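Local structure of TAF6 (Antonospora locustae, 4ATG) at residues 61-66 with 104-109; 95-100 with 151-156; 7-12 with 38-43; 27-32 with 66-71. The protein is probably a subunit of the general transcription factor TFIID, its C-terminal HEAT-repeat domain contributing to Taf6-Taf9 complex formation. All coordinates share one frame; numbering follows the deposited sequence.

Interaction 1: 61-66 with 104-109; sequences EVLKTC and DDVRKM
Lys64 and Leu63 on helix 60-75 meet Val106 and Met109 on helix 104-121 in a partly buried contact between neighbouring parallel helices of one layer of the HEAT-repeat solenoid. The short axes run 9.8 Å apart at only 8° to each other, as expected when helices two apart in the chain stack in the same direction. On the buried side, Leu63 CD1 rests against Val106 CG1 at 3.8 Å, the two side chains crossing at about a right angle. The other branch of the valine, CG2, looks toward the aliphatic part of Lys64. From the next turn Met109 reaches across with an extended chain, its CG anti to the backbone N (chi1 -179°), and lays its sulfur against the lysine, SD lying 3.7 Å from Lys64 CG. This approach is less certain, being read from one of two conformers of Met109. At the solvent side the interface becomes polar. The lysine chain, extended beyond CG, carries its ammonium past the apolar layer to a salt bridge within its own helix, where Lys64 NZ meets Glu61 OE2 at 3.0 Å from its syn side, 18° out of the carboxylate plane. A polar link between the helices runs through one water, which accepts from Lys64 NZ at 2.8 Å and donates to Asp105 OD2 at 2.9 Å.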
# COMPACT_ATOMS: atom_id res chain seq x y z
N GLU A 61 -12.08 7.71 -2.15
CA GLU A 61 -11.38 8.61 -3.05
C GLU A 61 -10.14 9.24 -2.40
O GLU A 61 -9.10 9.35 -3.05
CB GLU A 61 -12.33 9.64 -3.69
CG GLU A 61 -13.37 8.97 -4.59
CD GLU A 61 -12.82 8.03 -5.65
OE1 GLU A 61 -11.96 8.47 -6.46
OE2 GLU A 61 -13.20 6.83 -5.66
N VAL A 62 -10.21 9.55 -1.09
CA VAL A 62 -9.02 10.08 -0.37
C VAL A 62 -7.97 9.00 -0.27
O VAL A 62 -6.80 9.26 -0.57
CB VAL A 62 -9.38 10.70 1.02
CG1 VAL A 62 -8.13 11.14 1.79
CG2 VAL A 62 -10.35 11.87 0.86
N LEU A 63 -8.37 7.75 0.03
CA LEU A 63 -7.41 6.64 0.13
C LEU A 63 -6.71 6.41 -1.20
O LEU A 63 -5.49 6.22 -1.23
CB LEU A 63 -8.11 5.34 0.58
CG LEU A 63 -8.66 5.31 2.02
CD1 LEU A 63 -9.37 4.02 2.28
CD2 LEU A 63 -7.58 5.47 3.05
N LYS A 64 -7.46 6.48 -2.31
CA LYS A 64 -6.87 6.33 -3.65
C LYS A 64 -5.85 7.42 -3.95
O LYS A 64 -4.80 7.12 -4.52
CB LYS A 64 -7.94 6.29 -4.73
CG LYS A 64 -8.76 5.02 -4.70
CD LYS A 64 -9.81 5.06 -5.81
CE LYS A 64 -10.87 4.01 -5.60
NZ LYS A 64 -11.99 4.20 -6.56
N THR A 65 -6.14 8.67 -3.56
CA THR A 65 -5.20 9.80 -3.72
C THR A 65 -3.93 9.55 -2.90
O THR A 65 -2.85 9.78 -3.42
CB THR A 65 -5.87 11.13 -3.33
OG1 THR A 65 -6.99 11.31 -4.20
CG2 THR A 65 -4.96 12.34 -3.51
N CYS A 66 -4.06 9.06 -1.66
CA CYS A 66 -2.91 8.77 -0.78
C CYS A 66 -1.99 7.73 -1.38
O CYS A 66 -0.78 7.92 -1.41
CB CYS A 66 -3.38 8.36 0.60
SG CYS A 66 -4.14 9.71 1.54
N ASP A 104 -13.20 -2.60 -2.35
CA ASP A 104 -12.23 -3.60 -2.83
C ASP A 104 -11.19 -2.97 -3.76
O ASP A 104 -10.06 -3.45 -3.81
CB ASP A 104 -12.92 -4.75 -3.58
CG ASP A 104 -13.61 -5.76 -2.68
OD1 ASP A 104 -13.34 -5.75 -1.45
OD2 ASP A 104 -14.36 -6.59 -3.20
N ASP A 105 -11.58 -1.94 -4.52
CA ASP A 105 -10.68 -1.24 -5.45
C ASP A 105 -9.52 -0.56 -4.70
O ASP A 105 -8.42 -0.46 -5.25
CB ASP A 105 -11.46 -0.20 -6.27
CG ASP A 105 -12.33 -0.80 -7.35
OD1 ASP A 105 -12.14 -1.99 -7.68
OD2 ASP A 105 -13.18 -0.06 -7.89
N VAL A 106 -9.76 -0.10 -3.47
CA VAL A 106 -8.71 0.52 -2.65
C VAL A 106 -7.67 -0.54 -2.30
O VAL A 106 -6.48 -0.32 -2.43
CB VAL A 106 -9.28 1.21 -1.38
CG1 VAL A 106 -8.16 1.62 -0.41
CG2 VAL A 106 -10.14 2.41 -1.75
N ARG A 107 -8.15 -1.70 -1.84
CA ARG A 107 -7.29 -2.80 -1.44
C ARG A 107 -6.42 -3.26 -2.59
O ARG A 107 -5.22 -3.45 -2.42
CB ARG A 107 -8.13 -3.97 -0.93
CG ARG A 107 -8.98 -3.63 0.28
CD ARG A 107 -9.79 -4.83 0.73
NE ARG A 107 -10.70 -4.49 1.82
CZ ARG A 107 -10.36 -4.41 3.10
NH1 ARG A 107 -9.12 -4.67 3.48
NH2 ARG A 107 -11.26 -4.07 4.01
N LYS A 108 -7.02 -3.43 -3.76
CA LYS A 108 -6.30 -3.88 -4.95
C LYS A 108 -5.31 -2.83 -5.43
O LYS A 108 -4.20 -3.20 -5.83
CB LYS A 108 -7.28 -4.21 -6.08
CG LYS A 108 -8.11 -5.45 -5.79
CD LYS A 108 -9.13 -5.64 -6.90
CE LYS A 108 -9.83 -6.94 -6.76
NZ LYS A 108 -11.07 -6.97 -7.58
N MET A 109 -5.71 -1.53 -5.42
CA MET A 109 -4.84 -0.44 -5.87
C MET A 109 -3.59 -0.38 -4.99
O MET A 109 -2.48 -0.28 -5.51
CB MET A 109 -5.57 0.90 -5.80
CG MET A 109 -4.73 2.05 -6.29
SD MET A 109 -5.52 3.62 -5.92
CE MET A 109 -4.38 4.73 -6.65
O HOH W 1 -13.97 2.22 -6.31

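Interaction 2: 95-100 with 151-156; sequences CVIGKS and YGALYC
The peptide group joining Gly152 to Ala153 carries one methyl of Val96 on its face: CG1 stands over the oxygen end of the C=O bond, 3.3 Å from Gly152 O and 3.4 Å from Gly152 C. The contact joins the C-terminal end of helix 85-97 to the middle of helix 147-160, two helices of the HEAT-repeat array, in a buried position. Val96 turns this branch anti to its own backbone N (chi1 175°), and the same methyl reaches on to Cys156 CB, one turn further along. The aromatic rings of the second segment stay clear of 95-100. Tyr151 turns instead to helices 104-121 and 183-194, where Lys184 makes a cation-pi contact with it, and Tyr155 packs on Lys108. Backbone comes very close to backbone here, with Val96 CA only 5.1 Å from Gly152 CA. Having no side chain, Gly152 admits the valine carbonyl to this surface. Beside this close approach, Ile97 CG2 meets Ala153 CB at 3.9 Å, so small groups line the facing side of helix 147-160. The chain then leaves helical geometry at Gly98. Arg107 fastens this helix end from helix 104-121, its NH1 bonding to Val96 O and its NH2 to Gly98 O, while Ser149 OG bonds to Ile97 O. The Val96 carbonyl has a further, weaker partner across the contact: Gly152 CA directs a C-H at it, with CA 3.6 Å from Val96 O and an angle of 166° at the hydrogen.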
# COMPACT_ATOMS: atom_id res chain seq x y z
N CYS A 95 -3.88 -0.29 3.85
CA CYS A 95 -4.93 -0.13 2.83
C CYS A 95 -5.32 -1.45 2.21
O CYS A 95 -6.45 -1.58 1.74
CB CYS A 95 -4.51 0.87 1.76
SG CYS A 95 -4.31 2.54 2.38
N VAL A 96 -4.41 -2.43 2.20
CA VAL A 96 -4.70 -3.77 1.63
C VAL A 96 -5.56 -4.58 2.62
O VAL A 96 -6.58 -5.15 2.24
CB VAL A 96 -3.39 -4.56 1.30
CG1 VAL A 96 -3.69 -5.98 0.82
CG2 VAL A 96 -2.52 -3.83 0.27
N ILE A 97 -5.11 -4.63 3.88
CA ILE A 97 -5.69 -5.46 4.94
C ILE A 97 -6.62 -4.78 5.96
O ILE A 97 -7.26 -5.49 6.73
CB ILE A 97 -4.56 -6.30 5.62
CG1 ILE A 97 -3.60 -5.41 6.43
CG2 ILE A 97 -3.79 -7.16 4.61
CD1 ILE A 97 -3.64 -5.62 7.82
N GLY A 98 -6.66 -3.45 5.99
CA GLY A 98 -7.47 -2.68 6.93
C GLY A 98 -8.90 -3.16 7.08
O GLY A 98 -9.57 -3.41 6.07
N LYS A 99 -9.36 -3.35 8.33
CA LYS A 99 -10.70 -3.88 8.60
C LYS A 99 -11.82 -2.89 8.29
O LYS A 99 -12.94 -3.32 8.03
CB LYS A 99 -10.83 -4.43 10.05
CG LYS A 99 -10.70 -3.39 11.16
CD LYS A 99 -10.76 -4.04 12.54
CE LYS A 99 -10.60 -3.05 13.66
NZ LYS A 99 -10.77 -3.70 14.99
N SER A 100 -11.54 -1.58 8.34
CA SER A 100 -12.57 -0.56 8.14
C SER A 100 -12.80 -0.12 6.69
O SER A 100 -13.76 0.59 6.41
CB SER A 100 -12.32 0.64 9.06
OG SER A 100 -12.07 0.22 10.39
N TYR A 151 -9.31 -11.24 1.92
CA TYR A 151 -9.38 -11.10 0.46
C TYR A 151 -8.27 -10.17 -0.02
O TYR A 151 -7.61 -10.46 -1.02
CB TYR A 151 -10.75 -10.57 0.02
CG TYR A 151 -10.85 -10.27 -1.45
CD1 TYR A 151 -11.10 -11.29 -2.37
CD2 TYR A 151 -10.71 -8.98 -1.93
CE1 TYR A 151 -11.19 -11.02 -3.74
CE2 TYR A 151 -10.77 -8.70 -3.30
CZ TYR A 151 -11.02 -9.73 -4.19
OH TYR A 151 -11.13 -9.48 -5.54
N GLY A 152 -8.11 -9.02 0.64
CA GLY A 152 -7.06 -8.08 0.27
C GLY A 152 -5.70 -8.75 0.39
O GLY A 152 -4.89 -8.70 -0.54
N ALA A 153 -5.46 -9.42 1.53
CA ALA A 153 -4.20 -10.13 1.80
C ALA A 153 -3.90 -11.18 0.73
O ALA A 153 -2.80 -11.18 0.19
CB ALA A 153 -4.23 -10.76 3.18
N LEU A 154 -4.90 -12.03 0.39
CA LEU A 154 -4.73 -13.04 -0.66
C LEU A 154 -4.51 -12.41 -2.04
O LEU A 154 -3.65 -12.88 -2.79
CB LEU A 154 -5.93 -14.01 -0.70
CG LEU A 154 -5.79 -15.17 -1.72
CD1 LEU A 154 -4.50 -16.00 -1.49
CD2 LEU A 154 -7.01 -16.05 -1.71
N TYR A 155 -5.29 -11.37 -2.39
CA TYR A 155 -5.13 -10.69 -3.68
C TYR A 155 -3.70 -10.20 -3.83
O TYR A 155 -3.09 -10.44 -4.86
CB TYR A 155 -6.09 -9.50 -3.82
CG TYR A 155 -5.95 -8.83 -5.17
CD1 TYR A 155 -6.55 -9.37 -6.30
CD2 TYR A 155 -5.14 -7.71 -5.33
CE1 TYR A 155 -6.37 -8.80 -7.55
CE2 TYR A 155 -4.95 -7.13 -6.59
CZ TYR A 155 -5.57 -7.68 -7.69
OH TYR A 155 -5.42 -7.13 -8.94
N CYS A 156 -3.15 -9.55 -2.78
CA CYS A 156 -1.78 -9.05 -2.83
C CYS A 156 -0.77 -10.18 -3.02
O CYS A 156 0.05 -10.08 -3.93
CB CYS A 156 -1.45 -8.21 -1.60
SG CYS A 156 0.11 -7.30 -1.74

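Interaction 3: 7-12 with 38-43; sequences KELQLY and LQQLVP
Tyr12 and Leu9, one turn apart on helix 7-20, face Leu38 and Leu41 in the more buried, apolar part of this contact, whereas Leu9 and Gln40 meet at its looser, solvent-facing margin. In the apolar part the tyrosine, with CG anti to the backbone N (chi1 -171°), swings its ring toward the 38-43 segment. Leu41 CD1 approaches the ring at its edge, close to the ring plane and 4.0 Å from Tyr12 CD2. Leu38 comes nearer still, its CD2 only 3.6 Å from Tyr12 CE2. The other methyl of Leu41, CD2, turns to the backbone of helix 7-20 and lies 3.8 Å from Leu9 O and 4.1 Å from Leu9 CB, so one forked side chain bridges both turns of the helix. Behind these leucines the chain is wound into a compact turn: Leu38 O accepts from Leu41 N at 2.8 Å and also from Val42 N, and both leucine side chains reach helix 7-20 from this turn. Leu38 additionally packs on Leu32, and Tyr12 on Cys31, tying both sides to helix 25-34. The outer margin has a different character. Gln40 is exposed, and its extended chain crosses Leu9 at about a right angle, bringing OE1 within 3.3 Å of Leu9 CD1, an amide oxygen against a methyl group. Together these residues join the first helix to the approach to helix 42-55 across the intervening helix 25-34, the stacking of next-but-one helices found in a HEAT-repeat solenoid, here at its N-terminal end.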
# COMPACT_ATOMS: atom_id res chain seq x y z
N LYS A 7 10.51 28.53 5.55
CA LYS A 7 9.18 29.08 5.24
C LYS A 7 8.60 28.64 3.90
O LYS A 7 7.47 28.16 3.87
CB LYS A 7 9.20 30.63 5.34
CG LYS A 7 7.85 31.30 5.17
CD LYS A 7 7.98 32.54 4.27
CE LYS A 7 6.73 33.37 4.16
NZ LYS A 7 6.55 33.91 2.77
N GLU A 8 9.35 28.79 2.81
CA GLU A 8 8.88 28.43 1.46
C GLU A 8 8.60 26.94 1.30
O GLU A 8 7.71 26.55 0.54
CB GLU A 8 9.86 28.92 0.37
CG GLU A 8 11.21 28.21 0.34
CD GLU A 8 12.25 28.64 1.36
OE1 GLU A 8 12.03 29.65 2.08
OE2 GLU A 8 13.32 28.00 1.38
N LEU A 9 9.39 26.11 1.99
CA LEU A 9 9.18 24.66 1.92
C LEU A 9 7.97 24.30 2.73
O LEU A 9 7.20 23.47 2.27
CB LEU A 9 10.41 23.84 2.35
CG LEU A 9 11.69 24.05 1.53
CD1 LEU A 9 12.82 23.15 2.04
CD2 LEU A 9 11.46 23.80 0.07
N GLN A 10 7.75 24.95 3.90
CA GLN A 10 6.53 24.67 4.67
C GLN A 10 5.28 25.12 3.89
O GLN A 10 4.26 24.42 3.87
CB GLN A 10 6.54 25.33 6.06
CG GLN A 10 5.58 24.59 7.01
CD GLN A 10 5.37 25.22 8.36
OE1 GLN A 10 6.02 26.19 8.75
NE2 GLN A 10 4.44 24.64 9.11
N LEU A 11 5.37 26.26 3.20
CA LEU A 11 4.23 26.74 2.42
C LEU A 11 3.88 25.80 1.25
O LEU A 11 2.70 25.52 1.04
CB LEU A 11 4.43 28.18 1.98
CG LEU A 11 4.36 29.23 3.12
CD1 LEU A 11 4.85 30.57 2.64
CD2 LEU A 11 2.94 29.39 3.68
N TYR A 12 4.89 25.25 0.56
CA TYR A 12 4.67 24.30 -0.53
C TYR A 12 4.07 23.00 0.01
O TYR A 12 3.09 22.49 -0.53
CB TYR A 12 5.99 24.00 -1.27
CG TYR A 12 5.80 23.19 -2.54
CD1 TYR A 12 5.34 23.80 -3.72
CD2 TYR A 12 6.03 21.82 -2.56
CE1 TYR A 12 5.21 23.06 -4.90
CE2 TYR A 12 5.85 21.07 -3.72
CZ TYR A 12 5.46 21.70 -4.89
OH TYR A 12 5.29 20.97 -6.04
N LEU A 38 12.41 18.23 -3.56
CA LEU A 38 11.46 17.80 -2.52
C LEU A 38 12.05 16.89 -1.45
O LEU A 38 11.32 16.54 -0.51
CB LEU A 38 10.27 17.04 -3.15
CG LEU A 38 9.45 17.74 -4.24
CD1 LEU A 38 8.43 16.75 -4.86
CD2 LEU A 38 8.78 18.96 -3.70
N GLN A 39 13.32 16.45 -1.58
CA GLN A 39 13.87 15.48 -0.63
C GLN A 39 13.59 15.80 0.86
O GLN A 39 13.20 14.90 1.62
CB GLN A 39 15.37 15.20 -0.88
CG GLN A 39 15.88 13.95 -0.09
CD GLN A 39 15.31 12.64 -0.59
OE1 GLN A 39 14.76 12.56 -1.69
NE2 GLN A 39 15.51 11.55 0.15
N GLN A 40 13.82 17.04 1.27
CA GLN A 40 13.60 17.43 2.68
C GLN A 40 12.14 17.22 3.12
O GLN A 40 11.88 16.96 4.29
CB GLN A 40 13.96 18.90 2.89
CG GLN A 40 15.31 19.17 3.51
CD GLN A 40 15.35 20.64 3.88
OE1 GLN A 40 15.49 21.51 3.02
NE2 GLN A 40 15.06 20.96 5.12
N LEU A 41 11.19 17.36 2.17
CA LEU A 41 9.76 17.20 2.44
C LEU A 41 9.30 15.77 2.49
O LEU A 41 8.27 15.48 3.09
CB LEU A 41 8.94 17.96 1.36
CG LEU A 41 9.09 19.47 1.35
CD1 LEU A 41 8.10 20.10 0.38
CD2 LEU A 41 8.81 20.03 2.68
N VAL A 42 10.00 14.89 1.77
CA VAL A 42 9.67 13.46 1.69
C VAL A 42 9.24 12.80 3.02
O VAL A 42 8.13 12.27 3.08
CB VAL A 42 10.73 12.65 0.88
CG1 VAL A 42 10.45 11.14 1.00
CG2 VAL A 42 10.70 13.06 -0.59
N PRO A 43 10.04 12.81 4.11
CA PRO A 43 9.58 12.17 5.36
C PRO A 43 8.28 12.76 5.90
O PRO A 43 7.47 12.04 6.49
CB PRO A 43 10.75 12.42 6.34
CG PRO A 43 11.53 13.53 5.74
CD PRO A 43 11.42 13.33 4.26

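Interaction 4: 27-32 with 66-71; sequences IAIECL and CIALYF
Leu69 pushes its CD2 methyl into the surface of helix 25-34, where three residues receive it. It lies 3.7 Å from Ile29 CA and 3.8 Å from Leu32 CD1, and between them it meets Ala28 O at 3.8 Å. The leucine CG is anti to the carbonyl carbon (chi1 -70°), and this rotation brings the branch across to the neighbouring helix although the side chain sets off obliquely. Ile29 answers from the other helix: its CD1 reaches Ala68 CB at 3.7 Å, and its CG1 packs on Leu69 CD2 as well, so the isoleucine straddles two successive residues. With a small alanine facing it, the backbones approach closely, Ile29 CA being 5.3 Å from Leu69 CA. Helices 25-34 and 60-75 belong to the HEAT-repeat array, and their short axes are 8.6 Å apart and inclined by 21° in nearly the same direction. Further out, neighbouring helices close over the pair. Ile20 of helix 7-20 lies against Leu69, and Phe45 of helix 42-55 against Leu32. Polar side chains one turn on in helix 60-75 or just beyond it bind the facing main chain, where Ser72 OG bonds to Ile29 O and Asn76 ND2 to Leu32 O. On the far side of helix 60-75, the hydroxyl of Tyr70 is hydrogen-bonded with Ser50 OG and with Ser91 OG.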
# COMPACT_ATOMS: atom_id res chain seq x y z
N ILE A 27 -3.25 17.37 -9.80
CA ILE A 27 -2.08 18.27 -9.91
C ILE A 27 -1.09 17.91 -8.80
O ILE A 27 0.11 17.77 -9.08
CB ILE A 27 -2.51 19.77 -9.85
CG1 ILE A 27 -3.47 20.10 -11.00
CG2 ILE A 27 -1.26 20.68 -9.92
CD1 ILE A 27 -4.23 21.44 -10.84
N ALA A 28 -1.59 17.72 -7.56
CA ALA A 28 -0.71 17.33 -6.43
C ALA A 28 0.01 16.00 -6.71
O ALA A 28 1.20 15.87 -6.45
CB ALA A 28 -1.54 17.21 -5.14
N ILE A 29 -0.71 15.02 -7.28
CA ILE A 29 -0.12 13.70 -7.63
C ILE A 29 0.98 13.93 -8.67
O ILE A 29 2.08 13.39 -8.53
CB ILE A 29 -1.23 12.73 -8.13
CG1 ILE A 29 -2.18 12.34 -6.96
CG2 ILE A 29 -0.64 11.47 -8.78
CD1 ILE A 29 -3.52 11.69 -7.42
N GLU A 30 0.70 14.75 -9.70
CA GLU A 30 1.72 15.06 -10.72
C GLU A 30 2.93 15.76 -10.08
O GLU A 30 4.07 15.42 -10.41
CB GLU A 30 1.15 15.93 -11.86
CG GLU A 30 2.17 16.27 -12.96
CD GLU A 30 2.58 15.17 -13.93
OE1 GLU A 30 2.24 13.99 -13.70
OE2 GLU A 30 3.28 15.51 -14.92
N CYS A 31 2.69 16.80 -9.22
CA CYS A 31 3.78 17.54 -8.57
C CYS A 31 4.73 16.61 -7.83
O CYS A 31 5.93 16.83 -7.89
CB CYS A 31 3.26 18.61 -7.62
SG CYS A 31 2.47 20.01 -8.46
N LEU A 32 4.19 15.65 -7.06
CA LEU A 32 5.05 14.76 -6.26
C LEU A 32 5.83 13.75 -7.10
O LEU A 32 6.83 13.23 -6.62
CB LEU A 32 4.30 14.09 -5.10
CG LEU A 32 3.76 15.03 -3.99
CD1 LEU A 32 3.53 14.26 -2.71
CD2 LEU A 32 4.66 16.23 -3.76
N CYS A 66 -4.06 9.06 -1.66
CA CYS A 66 -2.91 8.77 -0.78
C CYS A 66 -1.99 7.73 -1.38
O CYS A 66 -0.78 7.92 -1.41
CB CYS A 66 -3.38 8.36 0.60
SG CYS A 66 -4.14 9.71 1.54
N ILE A 67 -2.58 6.66 -1.92
CA ILE A 67 -1.83 5.58 -2.56
C ILE A 67 -1.09 6.13 -3.78
O ILE A 67 0.08 5.81 -4.00
CB ILE A 67 -2.81 4.42 -2.91
CG1 ILE A 67 -3.35 3.76 -1.61
CG2 ILE A 67 -2.13 3.36 -3.82
CD1 ILE A 67 -4.75 2.97 -1.83
N ALA A 68 -1.78 6.97 -4.58
CA ALA A 68 -1.19 7.58 -5.80
C ALA A 68 -0.07 8.53 -5.44
O ALA A 68 0.92 8.56 -6.16
CB ALA A 68 -2.27 8.31 -6.59
N LEU A 69 -0.18 9.27 -4.30
CA LEU A 69 0.90 10.17 -3.85
C LEU A 69 2.13 9.35 -3.46
O LEU A 69 3.26 9.75 -3.75
CB LEU A 69 0.44 11.05 -2.69
CG LEU A 69 -0.60 12.15 -3.06
CD1 LEU A 69 -1.12 12.81 -1.79
CD2 LEU A 69 0.04 13.22 -3.92
N TYR A 70 1.93 8.21 -2.78
CA TYR A 70 3.09 7.36 -2.45
C TYR A 70 3.79 6.91 -3.74
O TYR A 70 5.02 6.95 -3.82
CB TYR A 70 2.67 6.11 -1.70
CG TYR A 70 2.37 6.29 -0.22
CD1 TYR A 70 3.04 7.26 0.53
CD2 TYR A 70 1.48 5.45 0.43
CE1 TYR A 70 2.80 7.39 1.91
CE2 TYR A 70 1.26 5.55 1.80
CZ TYR A 70 1.90 6.54 2.53
OH TYR A 70 1.64 6.64 3.87
N PHE A 71 3.02 6.47 -4.73
CA PHE A 71 3.59 5.99 -5.99
C PHE A 71 4.32 7.11 -6.71
O PHE A 71 5.34 6.87 -7.34
CB PHE A 71 2.47 5.37 -6.88
CG PHE A 71 3.01 4.60 -8.08
CD1 PHE A 71 4.03 3.66 -7.92
CD2 PHE A 71 2.52 4.84 -9.35
CE1 PHE A 71 4.53 2.96 -9.03
CE2 PHE A 71 3.02 4.14 -10.46
CZ PHE A 71 4.02 3.21 -10.29

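Overall arrangement
The four contacts follow the solenoid from its N-terminal end inward. Interactions 3 and 4 have centres 15 Å apart and meet where Tyr12 OH packs on Cys31 CB at 3.5 Å. Interactions 4 and 1 share helix 60-75 and the residue Cys66, their centres 12 Å apart, so this helix has helix 25-34 on one flank and helix 104-121 on another. Interactions 1 and 2, 11 Å apart at their centres, are joined by Arg107 and by packing of Lys108 CE on Tyr151 OH at 3.1 Å. Interaction 2 lies about 32 Å from interaction 3, between centres. Near it, a buffer-type molecule, cyclohexylaminoethane sulfonic acid, probably from crystallisation, sits about 4 Å from the Ile97 side chain.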